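Local coordinates for protein 2-oxoglutarate-dependent dioxygenase DAO (Oryza sativa subsp. indica, PDB 6KUN) that probably oxidises the auxin indole-3-acetic acid irreversibly to inactive 2-oxoindole-3-acetic acid, using iron(II) and 2-oxoglutarate, at residues B[31-36]-B[210-215]; B[86-91]-B[152-157]; B[178-183]-B[244-249]. All blocks are in the same frame, centred on the assembly; numbering follows the deposited sequence.

Contact 1: residues B[31-36]-B[210-215]; sequences LGCFRV and SFVVNV
Four bridged pairs, from Cys33–Asn214 to Val36–Phe211, join strands 33-36 and 211-215 as antiparallel neighbours in the larger sheet of the jelly roll (double-stranded beta helix) of 2-oxoglutarate oxygenases. The short axes run 151° apart in direction. Phe34 and Val213 exchange both backbone bonds, the shorter from Val213 N to Phe34 O at 2.7 Å, and Val36 and Phe211 pair in the same way. Gly32, which leaves the helix 18-30 with positive phi, extends the ladder by accepting from Val215 N.

Cys33, Arg35, Val212 and Asn214 share one face. The Arg35 side chain can be followed along it: CB lies 3.7 Å from Phe211 O, CG carries the chain on beside the backbone N, and CD comes within 4.1 Å of Ser210 OG. A bend at chi3 (109°) then turns the guanidinium toward Ser210 and Val212. NE, with Ser210 OG near the guanidinium plane, makes a weak 3.5 Å hydrogen bond to that hydroxyl, and NH2 ends 4.1 Å from Val212 CG2. The firmer polar partners lie beyond the pair: NH2 donates to Asp205 O, and Ser210 OG bonds to Leu207 O. Further along this face Cys33 SG packs 3.6 Å from Val212 CG1, and Asn214 sits next to the predicted iron ligands His232 and Asp175.

The face bearing Phe34, Val36, Phe211 and Val213 is apolar and packs on helices 18-30 and 111-138. Here Val36 CG2 meets Phe211 CB at 3.5 Å. Phe34 CG, placed between the backbone N and the carbonyl carbon, lays the ring alongside Val213 in a CH-pi contact: Val213 CB stands over one ring face, 18° off the normal, and touches CZ at 3.6 Å.

Contact 2: residues B[86-91]-B[152-157]; sequences YEAFGL and QFRMNR. With AKG (2-oxoglutaric acid), chain G; IAC (1H-indol-3-ylacetic acid), chain H.
Tyr86 swings CG opposite the backbone N (chi1 174°) while Asn156 keeps its CG beside the backbone N (chi1 -46°), and these two turns bring phenol and amide together. Tyr86 OH donates to Asn156 OD1 at 2.7 Å, approaching from above the carbonyl plane, and the same hydroxyl touches Arg154 CD at 3.3 Å. With OD1 engaged, the amide is turned so that ND2 lies 2.8 Å from 2-oxoglutarate O4; ND2 is also hydrogen-bonded to Ser244 OG. Arg154, bent at chi3, places NH2 3.2 Å from O3 of the bound indole-3-acetic acid, and that carboxylate oxygen sits at the guanidinium edge, in its plane.

The pocket residues Arg154 and Asn156 share one face of an antiparallel pair in the larger jelly-roll sheet, where Glu87–Arg157, Phe89–Met155 and Leu91–Phe153 each exchange two backbone hydrogen bonds.

On the other face Glu87 and Arg157 run side by side in a salt bridge. Arg157 NH2 at 2.9 Å and Arg157 NE at 3.0 Å both grip Glu87 OE1 from the same side of the carboxylate, whose plane is turned 67° from the guanidinium. Glu87 OE2 is hydrogen-bonded to Tyr76 and salt-bridged to Lys64, so both carboxylate oxygens have partners, which should restrain the group's rotation. Beyond this polar end the face turns apolar: Met155 CE presses on Phe89 CB at 3.4 Å, and Met155 also packs against helix 43-57.

Contact 3: residues B[178-183]-B[244-249]; sequences FLTVLQ and SIAMFL. With AKG (2-oxoglutaric acid), chain G.
Backbone bonding joins Val181 to Met247 and Gln183 to Ile245 by two hydrogen bonds each. At the other end two residues, Phe178 and Leu179, stand opposite the single Leu249, a classic beta bulge: Leu249 O accepts from Phe178 N (2.9 Å) and, less closely, Leu179 N (3.3 Å). A water donates to Leu249 O at 2.9 Å and to Thr180 OG1, tying the bulge to a side chain that is also hydrogen-bonded to Asp175.

Among apolar contacts, Thr180 CG2, opposite the backbone N, reaches over one face of the Phe248 ring, 3.5 Å from CE2. Leu182 CD2 is pressed against Ala246 CB at 3.3 Å, closer than two methyl carbons normally pack.

The sheet face bearing Thr180, Leu182, Ala246 and Phe248 meets the cosubstrate. Leu182 CD2 lies 3.2 Å from 2-oxoglutarate O1, Ser244 OG, also held by Asn156, lies 2.8 Å from O4, and O2 approaches the Phe248 ring at its edge, in plane. Replacing Phe248 by an alanine would probably open a gap beside that carboxylate and leave the Thr180 methyl without the surface it packs on. Such a face, lining 2-oxoglutarate next to the predicted iron ligand Asp175, is typical of the jelly-roll active site of iron- and 2-oxoglutarate-dependent oxygenases.

All three contacts are buried antiparallel pairs in one sheet, where the strand order 33-37, 211-215, 179-183, 242-249, 151-158, 86-92 places contact 3 between the others. Its centre lies about 2 Å from the chain centre, against about 9 Å for contact 1 and 12 Å for contact 2. Backbone bonds join it to both: Val212 O and Leu182 N are 2.8 Å apart, as are Arg154 N and Ala246 O. Contacts 1 and 2, with centres about 19 Å apart, do not touch. Contacts 2 and 3 both reach 2-oxoglutarate, but only contact 2 combines this with a salt bridge; contact 1 has chiefly apolar side-chain contacts, and its one polar side-chain bond between the two segments is weak.

Contact 1: residues B[31-36]-B[210-215]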
# COMPACT_ATOMS: atom_id res chain seq x y z
N LEU B 31 9.65 -26.25 -2.52
CA LEU B 31 9.96 -25.04 -1.75
C LEU B 31 9.21 -24.94 -0.42
O LEU B 31 9.74 -24.36 0.53
CB LEU B 31 9.62 -23.79 -2.56
CG LEU B 31 10.52 -22.56 -2.47
CD1 LEU B 31 9.78 -21.32 -2.97
CD2 LEU B 31 11.09 -22.27 -1.14
N GLY B 32 7.97 -25.42 -0.36
CA GLY B 32 7.17 -25.18 0.84
C GLY B 32 6.62 -23.79 0.98
O GLY B 32 6.13 -23.46 2.07
N CYS B 33 6.66 -22.98 -0.07
CA CYS B 33 6.34 -21.56 -0.01
C CYS B 33 5.86 -21.12 -1.38
O CYS B 33 6.41 -21.55 -2.40
CB CYS B 33 7.55 -20.69 0.37
SG CYS B 33 7.22 -18.86 0.57
N PHE B 34 4.82 -20.31 -1.41
CA PHE B 34 4.30 -19.76 -2.65
C PHE B 34 3.47 -18.53 -2.35
O PHE B 34 3.00 -18.33 -1.22
CB PHE B 34 3.50 -20.80 -3.44
CG PHE B 34 2.30 -21.38 -2.72
CD1 PHE B 34 2.43 -22.43 -1.83
CD2 PHE B 34 1.01 -20.92 -2.99
CE1 PHE B 34 1.35 -22.99 -1.19
CE2 PHE B 34 -0.11 -21.50 -2.32
CZ PHE B 34 0.08 -22.52 -1.44
N ARG B 35 3.29 -17.70 -3.38
CA ARG B 35 2.38 -16.55 -3.31
C ARG B 35 1.01 -16.94 -3.84
O ARG B 35 0.89 -17.78 -4.73
CB ARG B 35 2.92 -15.38 -4.12
CG ARG B 35 4.32 -14.95 -3.80
CD ARG B 35 4.59 -13.52 -4.30
NE ARG B 35 4.71 -12.57 -3.18
CZ ARG B 35 5.85 -12.06 -2.73
NH1 ARG B 35 7.02 -12.37 -3.30
NH2 ARG B 35 5.84 -11.21 -1.71
N VAL B 36 -0.06 -16.32 -3.29
CA VAL B 36 -1.41 -16.52 -3.83
C VAL B 36 -1.98 -15.19 -4.30
O VAL B 36 -2.01 -14.21 -3.54
CB VAL B 36 -2.40 -17.18 -2.86
CG1 VAL B 36 -2.09 -18.65 -2.69
CG2 VAL B 36 -2.45 -16.47 -1.54
N SER B 210 -1.06 -9.39 -2.48
CA SER B 210 -0.87 -10.83 -2.54
C SER B 210 -0.51 -11.34 -1.16
O SER B 210 -0.05 -10.58 -0.29
CB SER B 210 0.24 -11.24 -3.51
OG SER B 210 1.50 -11.22 -2.85
N PHE B 211 -0.73 -12.64 -0.95
CA PHE B 211 -0.42 -13.33 0.30
C PHE B 211 0.69 -14.34 0.03
O PHE B 211 0.84 -14.81 -1.10
CB PHE B 211 -1.68 -14.03 0.87
CG PHE B 211 -2.79 -13.07 1.30
CD1 PHE B 211 -2.80 -12.53 2.55
CD2 PHE B 211 -3.84 -12.78 0.45
CE1 PHE B 211 -3.81 -11.65 2.98
CE2 PHE B 211 -4.87 -11.91 0.86
CZ PHE B 211 -4.85 -11.34 2.13
N VAL B 212 1.47 -14.64 1.05
CA VAL B 212 2.45 -15.73 1.03
C VAL B 212 1.89 -16.89 1.83
O VAL B 212 1.36 -16.68 2.93
CB VAL B 212 3.79 -15.24 1.62
CG1 VAL B 212 4.81 -16.35 1.64
CG2 VAL B 212 4.28 -14.04 0.85
N VAL B 213 2.03 -18.10 1.30
CA VAL B 213 1.65 -19.32 1.99
C VAL B 213 2.91 -20.13 2.30
O VAL B 213 3.76 -20.33 1.43
CB VAL B 213 0.65 -20.15 1.16
CG1 VAL B 213 0.25 -21.41 1.97
CG2 VAL B 213 -0.56 -19.28 0.79
N ASN B 214 3.04 -20.56 3.56
CA ASN B 214 4.14 -21.43 3.96
C ASN B 214 3.61 -22.74 4.51
O ASN B 214 2.66 -22.75 5.32
CB ASN B 214 5.01 -20.75 5.09
CG ASN B 214 5.85 -19.60 4.55
OD1 ASN B 214 6.07 -19.48 3.35
ND2 ASN B 214 6.31 -18.74 5.46
N VAL B 215 4.26 -23.83 4.14
CA VAL B 215 3.96 -25.16 4.69
C VAL B 215 4.74 -25.35 5.97
O VAL B 215 5.93 -25.07 6.01
CB VAL B 215 4.32 -26.27 3.67
CG1 VAL B 215 4.03 -27.65 4.26
CG2 VAL B 215 3.58 -26.04 2.35

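Contact 2: residues B[86-91]-B[152-157]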
# COMPACT_ATOMS: atom_id res chain seq x y z
N TYR B 86 9.58 -7.13 19.40
CA TYR B 86 8.39 -7.78 18.88
C TYR B 86 7.22 -7.60 19.83
O TYR B 86 7.37 -7.76 21.04
CB TYR B 86 8.66 -9.27 18.66
CG TYR B 86 7.46 -10.09 18.24
CD1 TYR B 86 6.86 -9.91 17.00
CD2 TYR B 86 6.94 -11.06 19.08
CE1 TYR B 86 5.78 -10.66 16.62
CE2 TYR B 86 5.84 -11.82 18.70
CZ TYR B 86 5.27 -11.61 17.46
OH TYR B 86 4.19 -12.34 17.04
N GLU B 87 6.07 -7.21 19.28
CA GLU B 87 4.81 -7.18 20.01
C GLU B 87 3.72 -7.68 19.07
O GLU B 87 3.88 -7.67 17.85
CB GLU B 87 4.49 -5.79 20.58
CG GLU B 87 4.07 -4.75 19.57
CD GLU B 87 4.04 -3.34 20.17
OE1 GLU B 87 4.86 -2.50 19.74
OE2 GLU B 87 3.20 -3.07 21.07
N ALA B 88 2.61 -8.12 19.64
CA ALA B 88 1.63 -8.77 18.80
C ALA B 88 0.29 -8.86 19.51
O ALA B 88 0.18 -8.66 20.72
CB ALA B 88 2.09 -10.17 18.40
N PHE B 89 -0.73 -9.14 18.69
CA PHE B 89 -2.07 -9.51 19.13
C PHE B 89 -2.35 -10.87 18.52
O PHE B 89 -2.23 -11.02 17.29
CB PHE B 89 -3.15 -8.52 18.64
CG PHE B 89 -3.06 -7.16 19.24
CD1 PHE B 89 -2.18 -6.21 18.74
CD2 PHE B 89 -3.94 -6.78 20.26
CE1 PHE B 89 -2.14 -4.92 19.26
CE2 PHE B 89 -3.92 -5.50 20.79
CZ PHE B 89 -3.03 -4.57 20.30
N GLY B 90 -2.70 -11.84 19.34
CA GLY B 90 -3.02 -13.18 18.88
C GLY B 90 -4.40 -13.62 19.30
O GLY B 90 -4.88 -13.26 20.38
N LEU B 91 -5.01 -14.44 18.46
CA LEU B 91 -6.37 -14.92 18.62
C LEU B 91 -6.39 -16.41 18.31
O LEU B 91 -6.16 -16.81 17.17
CB LEU B 91 -7.33 -14.17 17.71
CG LEU B 91 -8.82 -14.44 17.84
CD1 LEU B 91 -9.49 -13.73 16.62
CD2 LEU B 91 -9.27 -15.84 17.91
N GLN B 152 -4.75 -20.13 14.50
CA GLN B 152 -4.30 -18.94 15.22
C GLN B 152 -4.15 -17.75 14.26
O GLN B 152 -3.56 -17.88 13.18
CB GLN B 152 -2.99 -19.22 15.97
CG GLN B 152 -2.32 -17.94 16.55
CD GLN B 152 -2.22 -17.91 18.07
OE1 GLN B 152 -2.64 -18.85 18.76
NE2 GLN B 152 -1.67 -16.83 18.60
N PHE B 153 -4.73 -16.63 14.64
CA PHE B 153 -4.66 -15.38 13.89
C PHE B 153 -3.71 -14.49 14.66
O PHE B 153 -3.86 -14.35 15.88
CB PHE B 153 -6.04 -14.74 13.76
CG PHE B 153 -6.04 -13.42 13.00
CD1 PHE B 153 -5.77 -13.38 11.64
CD2 PHE B 153 -6.34 -12.24 13.64
CE1 PHE B 153 -5.79 -12.18 10.95
CE2 PHE B 153 -6.35 -11.05 12.95
CZ PHE B 153 -6.09 -11.01 11.62
N ARG B 154 -2.72 -13.93 13.98
CA ARG B 154 -1.75 -13.06 14.66
C ARG B 154 -1.54 -11.76 13.89
O ARG B 154 -1.47 -11.74 12.66
CB ARG B 154 -0.43 -13.77 14.83
CG ARG B 154 0.30 -13.53 16.10
CD ARG B 154 1.68 -14.22 16.05
NE ARG B 154 1.67 -15.60 16.55
CZ ARG B 154 2.67 -16.46 16.37
NH1 ARG B 154 3.74 -16.11 15.67
NH2 ARG B 154 2.59 -17.69 16.86
N MET B 155 -1.50 -10.67 14.63
CA MET B 155 -1.11 -9.35 14.13
C MET B 155 0.20 -9.03 14.82
O MET B 155 0.30 -9.15 16.05
CB MET B 155 -2.19 -8.31 14.42
CG MET B 155 -3.48 -8.55 13.65
SD MET B 155 -4.89 -7.52 14.20
CE MET B 155 -5.16 -8.08 15.90
N ASN B 156 1.21 -8.68 14.02
CA ASN B 156 2.57 -8.55 14.55
C ASN B 156 3.14 -7.16 14.26
O ASN B 156 2.89 -6.58 13.20
CB ASN B 156 3.57 -9.58 13.94
CG ASN B 156 3.02 -11.01 13.88
OD1 ASN B 156 2.78 -11.64 14.90
ND2 ASN B 156 2.85 -11.52 12.67
N ARG B 157 3.99 -6.68 15.16
CA ARG B 157 4.80 -5.49 14.90
C ARG B 157 6.21 -5.71 15.41
O ARG B 157 6.40 -6.09 16.57
CB ARG B 157 4.19 -4.26 15.55
CG ARG B 157 4.86 -2.98 15.17
CD ARG B 157 4.06 -1.79 15.62
NE ARG B 157 4.35 -1.39 16.99
CZ ARG B 157 4.23 -0.13 17.44
NH1 ARG B 157 3.83 0.82 16.62
NH2 ARG B 157 4.51 0.15 18.69
C1 AKG G . 6.15 -16.55 10.70
O1 AKG G . 5.33 -16.27 9.79
O2 AKG G . 5.98 -17.53 11.46
C2 AKG G . 7.33 -15.72 10.87
O5 AKG G . 8.44 -16.20 10.78
C3 AKG G . 7.16 -14.24 11.17
C4 AKG G . 6.04 -13.67 10.31
C5 AKG G . 5.90 -12.20 10.58
O3 AKG G . 6.18 -11.39 9.67
O4 AKG G . 5.49 -11.84 11.71
C IAC H . 6.33 -23.73 18.46
C1 IAC H . 5.78 -22.77 19.24
C2 IAC H . 6.61 -21.90 20.00
C3 IAC H . 7.98 -22.04 19.94
C4 IAC H . 8.53 -23.01 19.13
C5 IAC H . 7.71 -23.86 18.43
C7 IAC H . 4.45 -22.86 19.12
C8 IAC H . 4.14 -23.89 18.25
C17 IAC H . 3.29 -22.08 19.74
C18 IAC H . 3.01 -20.77 19.03
N IAC H . 5.31 -24.43 17.85
O2 IAC H . 2.65 -19.78 19.73
O3 IAC H . 3.11 -20.68 17.78

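Contact 3: residues B[178-183]-B[244-249]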
# COMPACT_ATOMS: atom_id res chain seq x y z
N PHE B 178 0.13 -26.74 10.01
CA PHE B 178 -0.10 -27.28 8.67
C PHE B 178 0.29 -26.30 7.57
O PHE B 178 1.16 -26.61 6.72
CB PHE B 178 -1.60 -27.70 8.59
CG PHE B 178 -1.99 -28.38 7.35
CD1 PHE B 178 -1.55 -29.68 7.07
CD2 PHE B 178 -2.84 -27.76 6.44
CE1 PHE B 178 -1.92 -30.32 5.88
CE2 PHE B 178 -3.18 -28.36 5.24
CZ PHE B 178 -2.73 -29.66 4.97
N LEU B 179 -0.40 -25.16 7.52
CA LEU B 179 -0.19 -24.11 6.53
C LEU B 179 -0.33 -22.77 7.21
O LEU B 179 -1.13 -22.63 8.14
CB LEU B 179 -1.23 -24.14 5.41
CG LEU B 179 -1.19 -25.29 4.42
CD1 LEU B 179 -2.37 -25.21 3.49
CD2 LEU B 179 0.12 -25.29 3.67
N THR B 180 0.39 -21.77 6.70
CA THR B 180 0.30 -20.41 7.20
C THR B 180 0.10 -19.45 6.05
O THR B 180 0.82 -19.53 5.05
CB THR B 180 1.56 -20.04 7.96
OG1 THR B 180 1.77 -20.98 9.00
CG2 THR B 180 1.37 -18.64 8.59
N VAL B 181 -0.87 -18.52 6.19
CA VAL B 181 -1.07 -17.48 5.20
C VAL B 181 -0.63 -16.17 5.83
O VAL B 181 -1.14 -15.79 6.88
CB VAL B 181 -2.52 -17.38 4.70
CG1 VAL B 181 -2.61 -16.32 3.59
CG2 VAL B 181 -2.99 -18.69 4.18
N LEU B 182 0.28 -15.46 5.16
CA LEU B 182 0.89 -14.25 5.68
C LEU B 182 0.56 -13.07 4.76
O LEU B 182 0.58 -13.20 3.54
CB LEU B 182 2.44 -14.40 5.75
CG LEU B 182 3.07 -15.56 6.49
CD1 LEU B 182 4.58 -15.58 6.20
CD2 LEU B 182 2.83 -15.48 7.98
N GLN B 183 0.33 -11.91 5.38
CA GLN B 183 0.24 -10.64 4.68
C GLN B 183 1.35 -9.73 5.20
O GLN B 183 1.26 -9.21 6.31
CB GLN B 183 -1.13 -9.99 4.89
CG GLN B 183 -1.25 -8.58 4.33
CD GLN B 183 -2.30 -8.48 3.25
OE1 GLN B 183 -3.42 -8.03 3.50
NE2 GLN B 183 -1.96 -8.89 2.04
N SER B 244 2.82 -7.09 10.18
CA SER B 244 2.38 -8.22 9.40
C SER B 244 1.17 -8.84 10.05
O SER B 244 0.87 -8.61 11.22
CB SER B 244 3.50 -9.28 9.23
OG SER B 244 3.82 -9.92 10.43
N ILE B 245 0.47 -9.63 9.25
CA ILE B 245 -0.72 -10.36 9.68
C ILE B 245 -0.54 -11.80 9.20
O ILE B 245 -0.12 -12.05 8.05
CB ILE B 245 -1.97 -9.73 9.08
CG1 ILE B 245 -2.01 -8.23 9.36
CG2 ILE B 245 -3.20 -10.34 9.62
CD1 ILE B 245 -3.02 -7.51 8.56
N ALA B 246 -0.88 -12.74 10.08
CA ALA B 246 -0.74 -14.15 9.73
C ALA B 246 -1.91 -14.96 10.25
O ALA B 246 -2.46 -14.68 11.32
CB ALA B 246 0.58 -14.75 10.27
N MET B 247 -2.29 -15.97 9.48
CA MET B 247 -3.28 -16.95 9.89
C MET B 247 -2.64 -18.33 9.82
O MET B 247 -2.16 -18.74 8.75
CB MET B 247 -4.51 -16.89 8.98
CG MET B 247 -5.59 -17.88 9.39
SD MET B 247 -6.42 -17.53 10.96
CE MET B 247 -7.58 -16.29 10.42
N PHE B 248 -2.59 -19.01 10.94
CA PHE B 248 -1.96 -20.33 11.08
C PHE B 248 -3.05 -21.39 11.16
O PHE B 248 -3.83 -21.41 12.10
CB PHE B 248 -1.06 -20.42 12.29
CG PHE B 248 -0.01 -19.35 12.34
CD1 PHE B 248 -0.29 -18.09 12.85
CD2 PHE B 248 1.28 -19.61 11.91
CE1 PHE B 248 0.68 -17.13 12.93
CE2 PHE B 248 2.27 -18.62 12.00
CZ PHE B 248 1.95 -17.38 12.50
N LEU B 249 -3.12 -22.24 10.13
CA LEU B 249 -3.93 -23.44 10.16
C LEU B 249 -3.11 -24.53 10.84
O LEU B 249 -2.04 -24.92 10.34
CB LEU B 249 -4.29 -23.88 8.76
CG LEU B 249 -5.65 -24.43 8.40
CD1 LEU B 249 -5.50 -25.22 7.09
CD2 LEU B 249 -6.35 -25.21 9.38
C1 AKG G . 6.15 -16.55 10.70
O1 AKG G . 5.33 -16.27 9.79
O2 AKG G . 5.98 -17.53 11.46
C2 AKG G . 7.33 -15.72 10.87
O5 AKG G . 8.44 -16.20 10.78
C3 AKG G . 7.16 -14.24 11.17
C4 AKG G . 6.04 -13.67 10.31
C5 AKG G . 5.90 -12.20 10.58
O3 AKG G . 6.18 -11.39 9.67
O4 AKG G . 5.49 -11.84 11.71
O HOH W 1 0.29 -23.21 10.76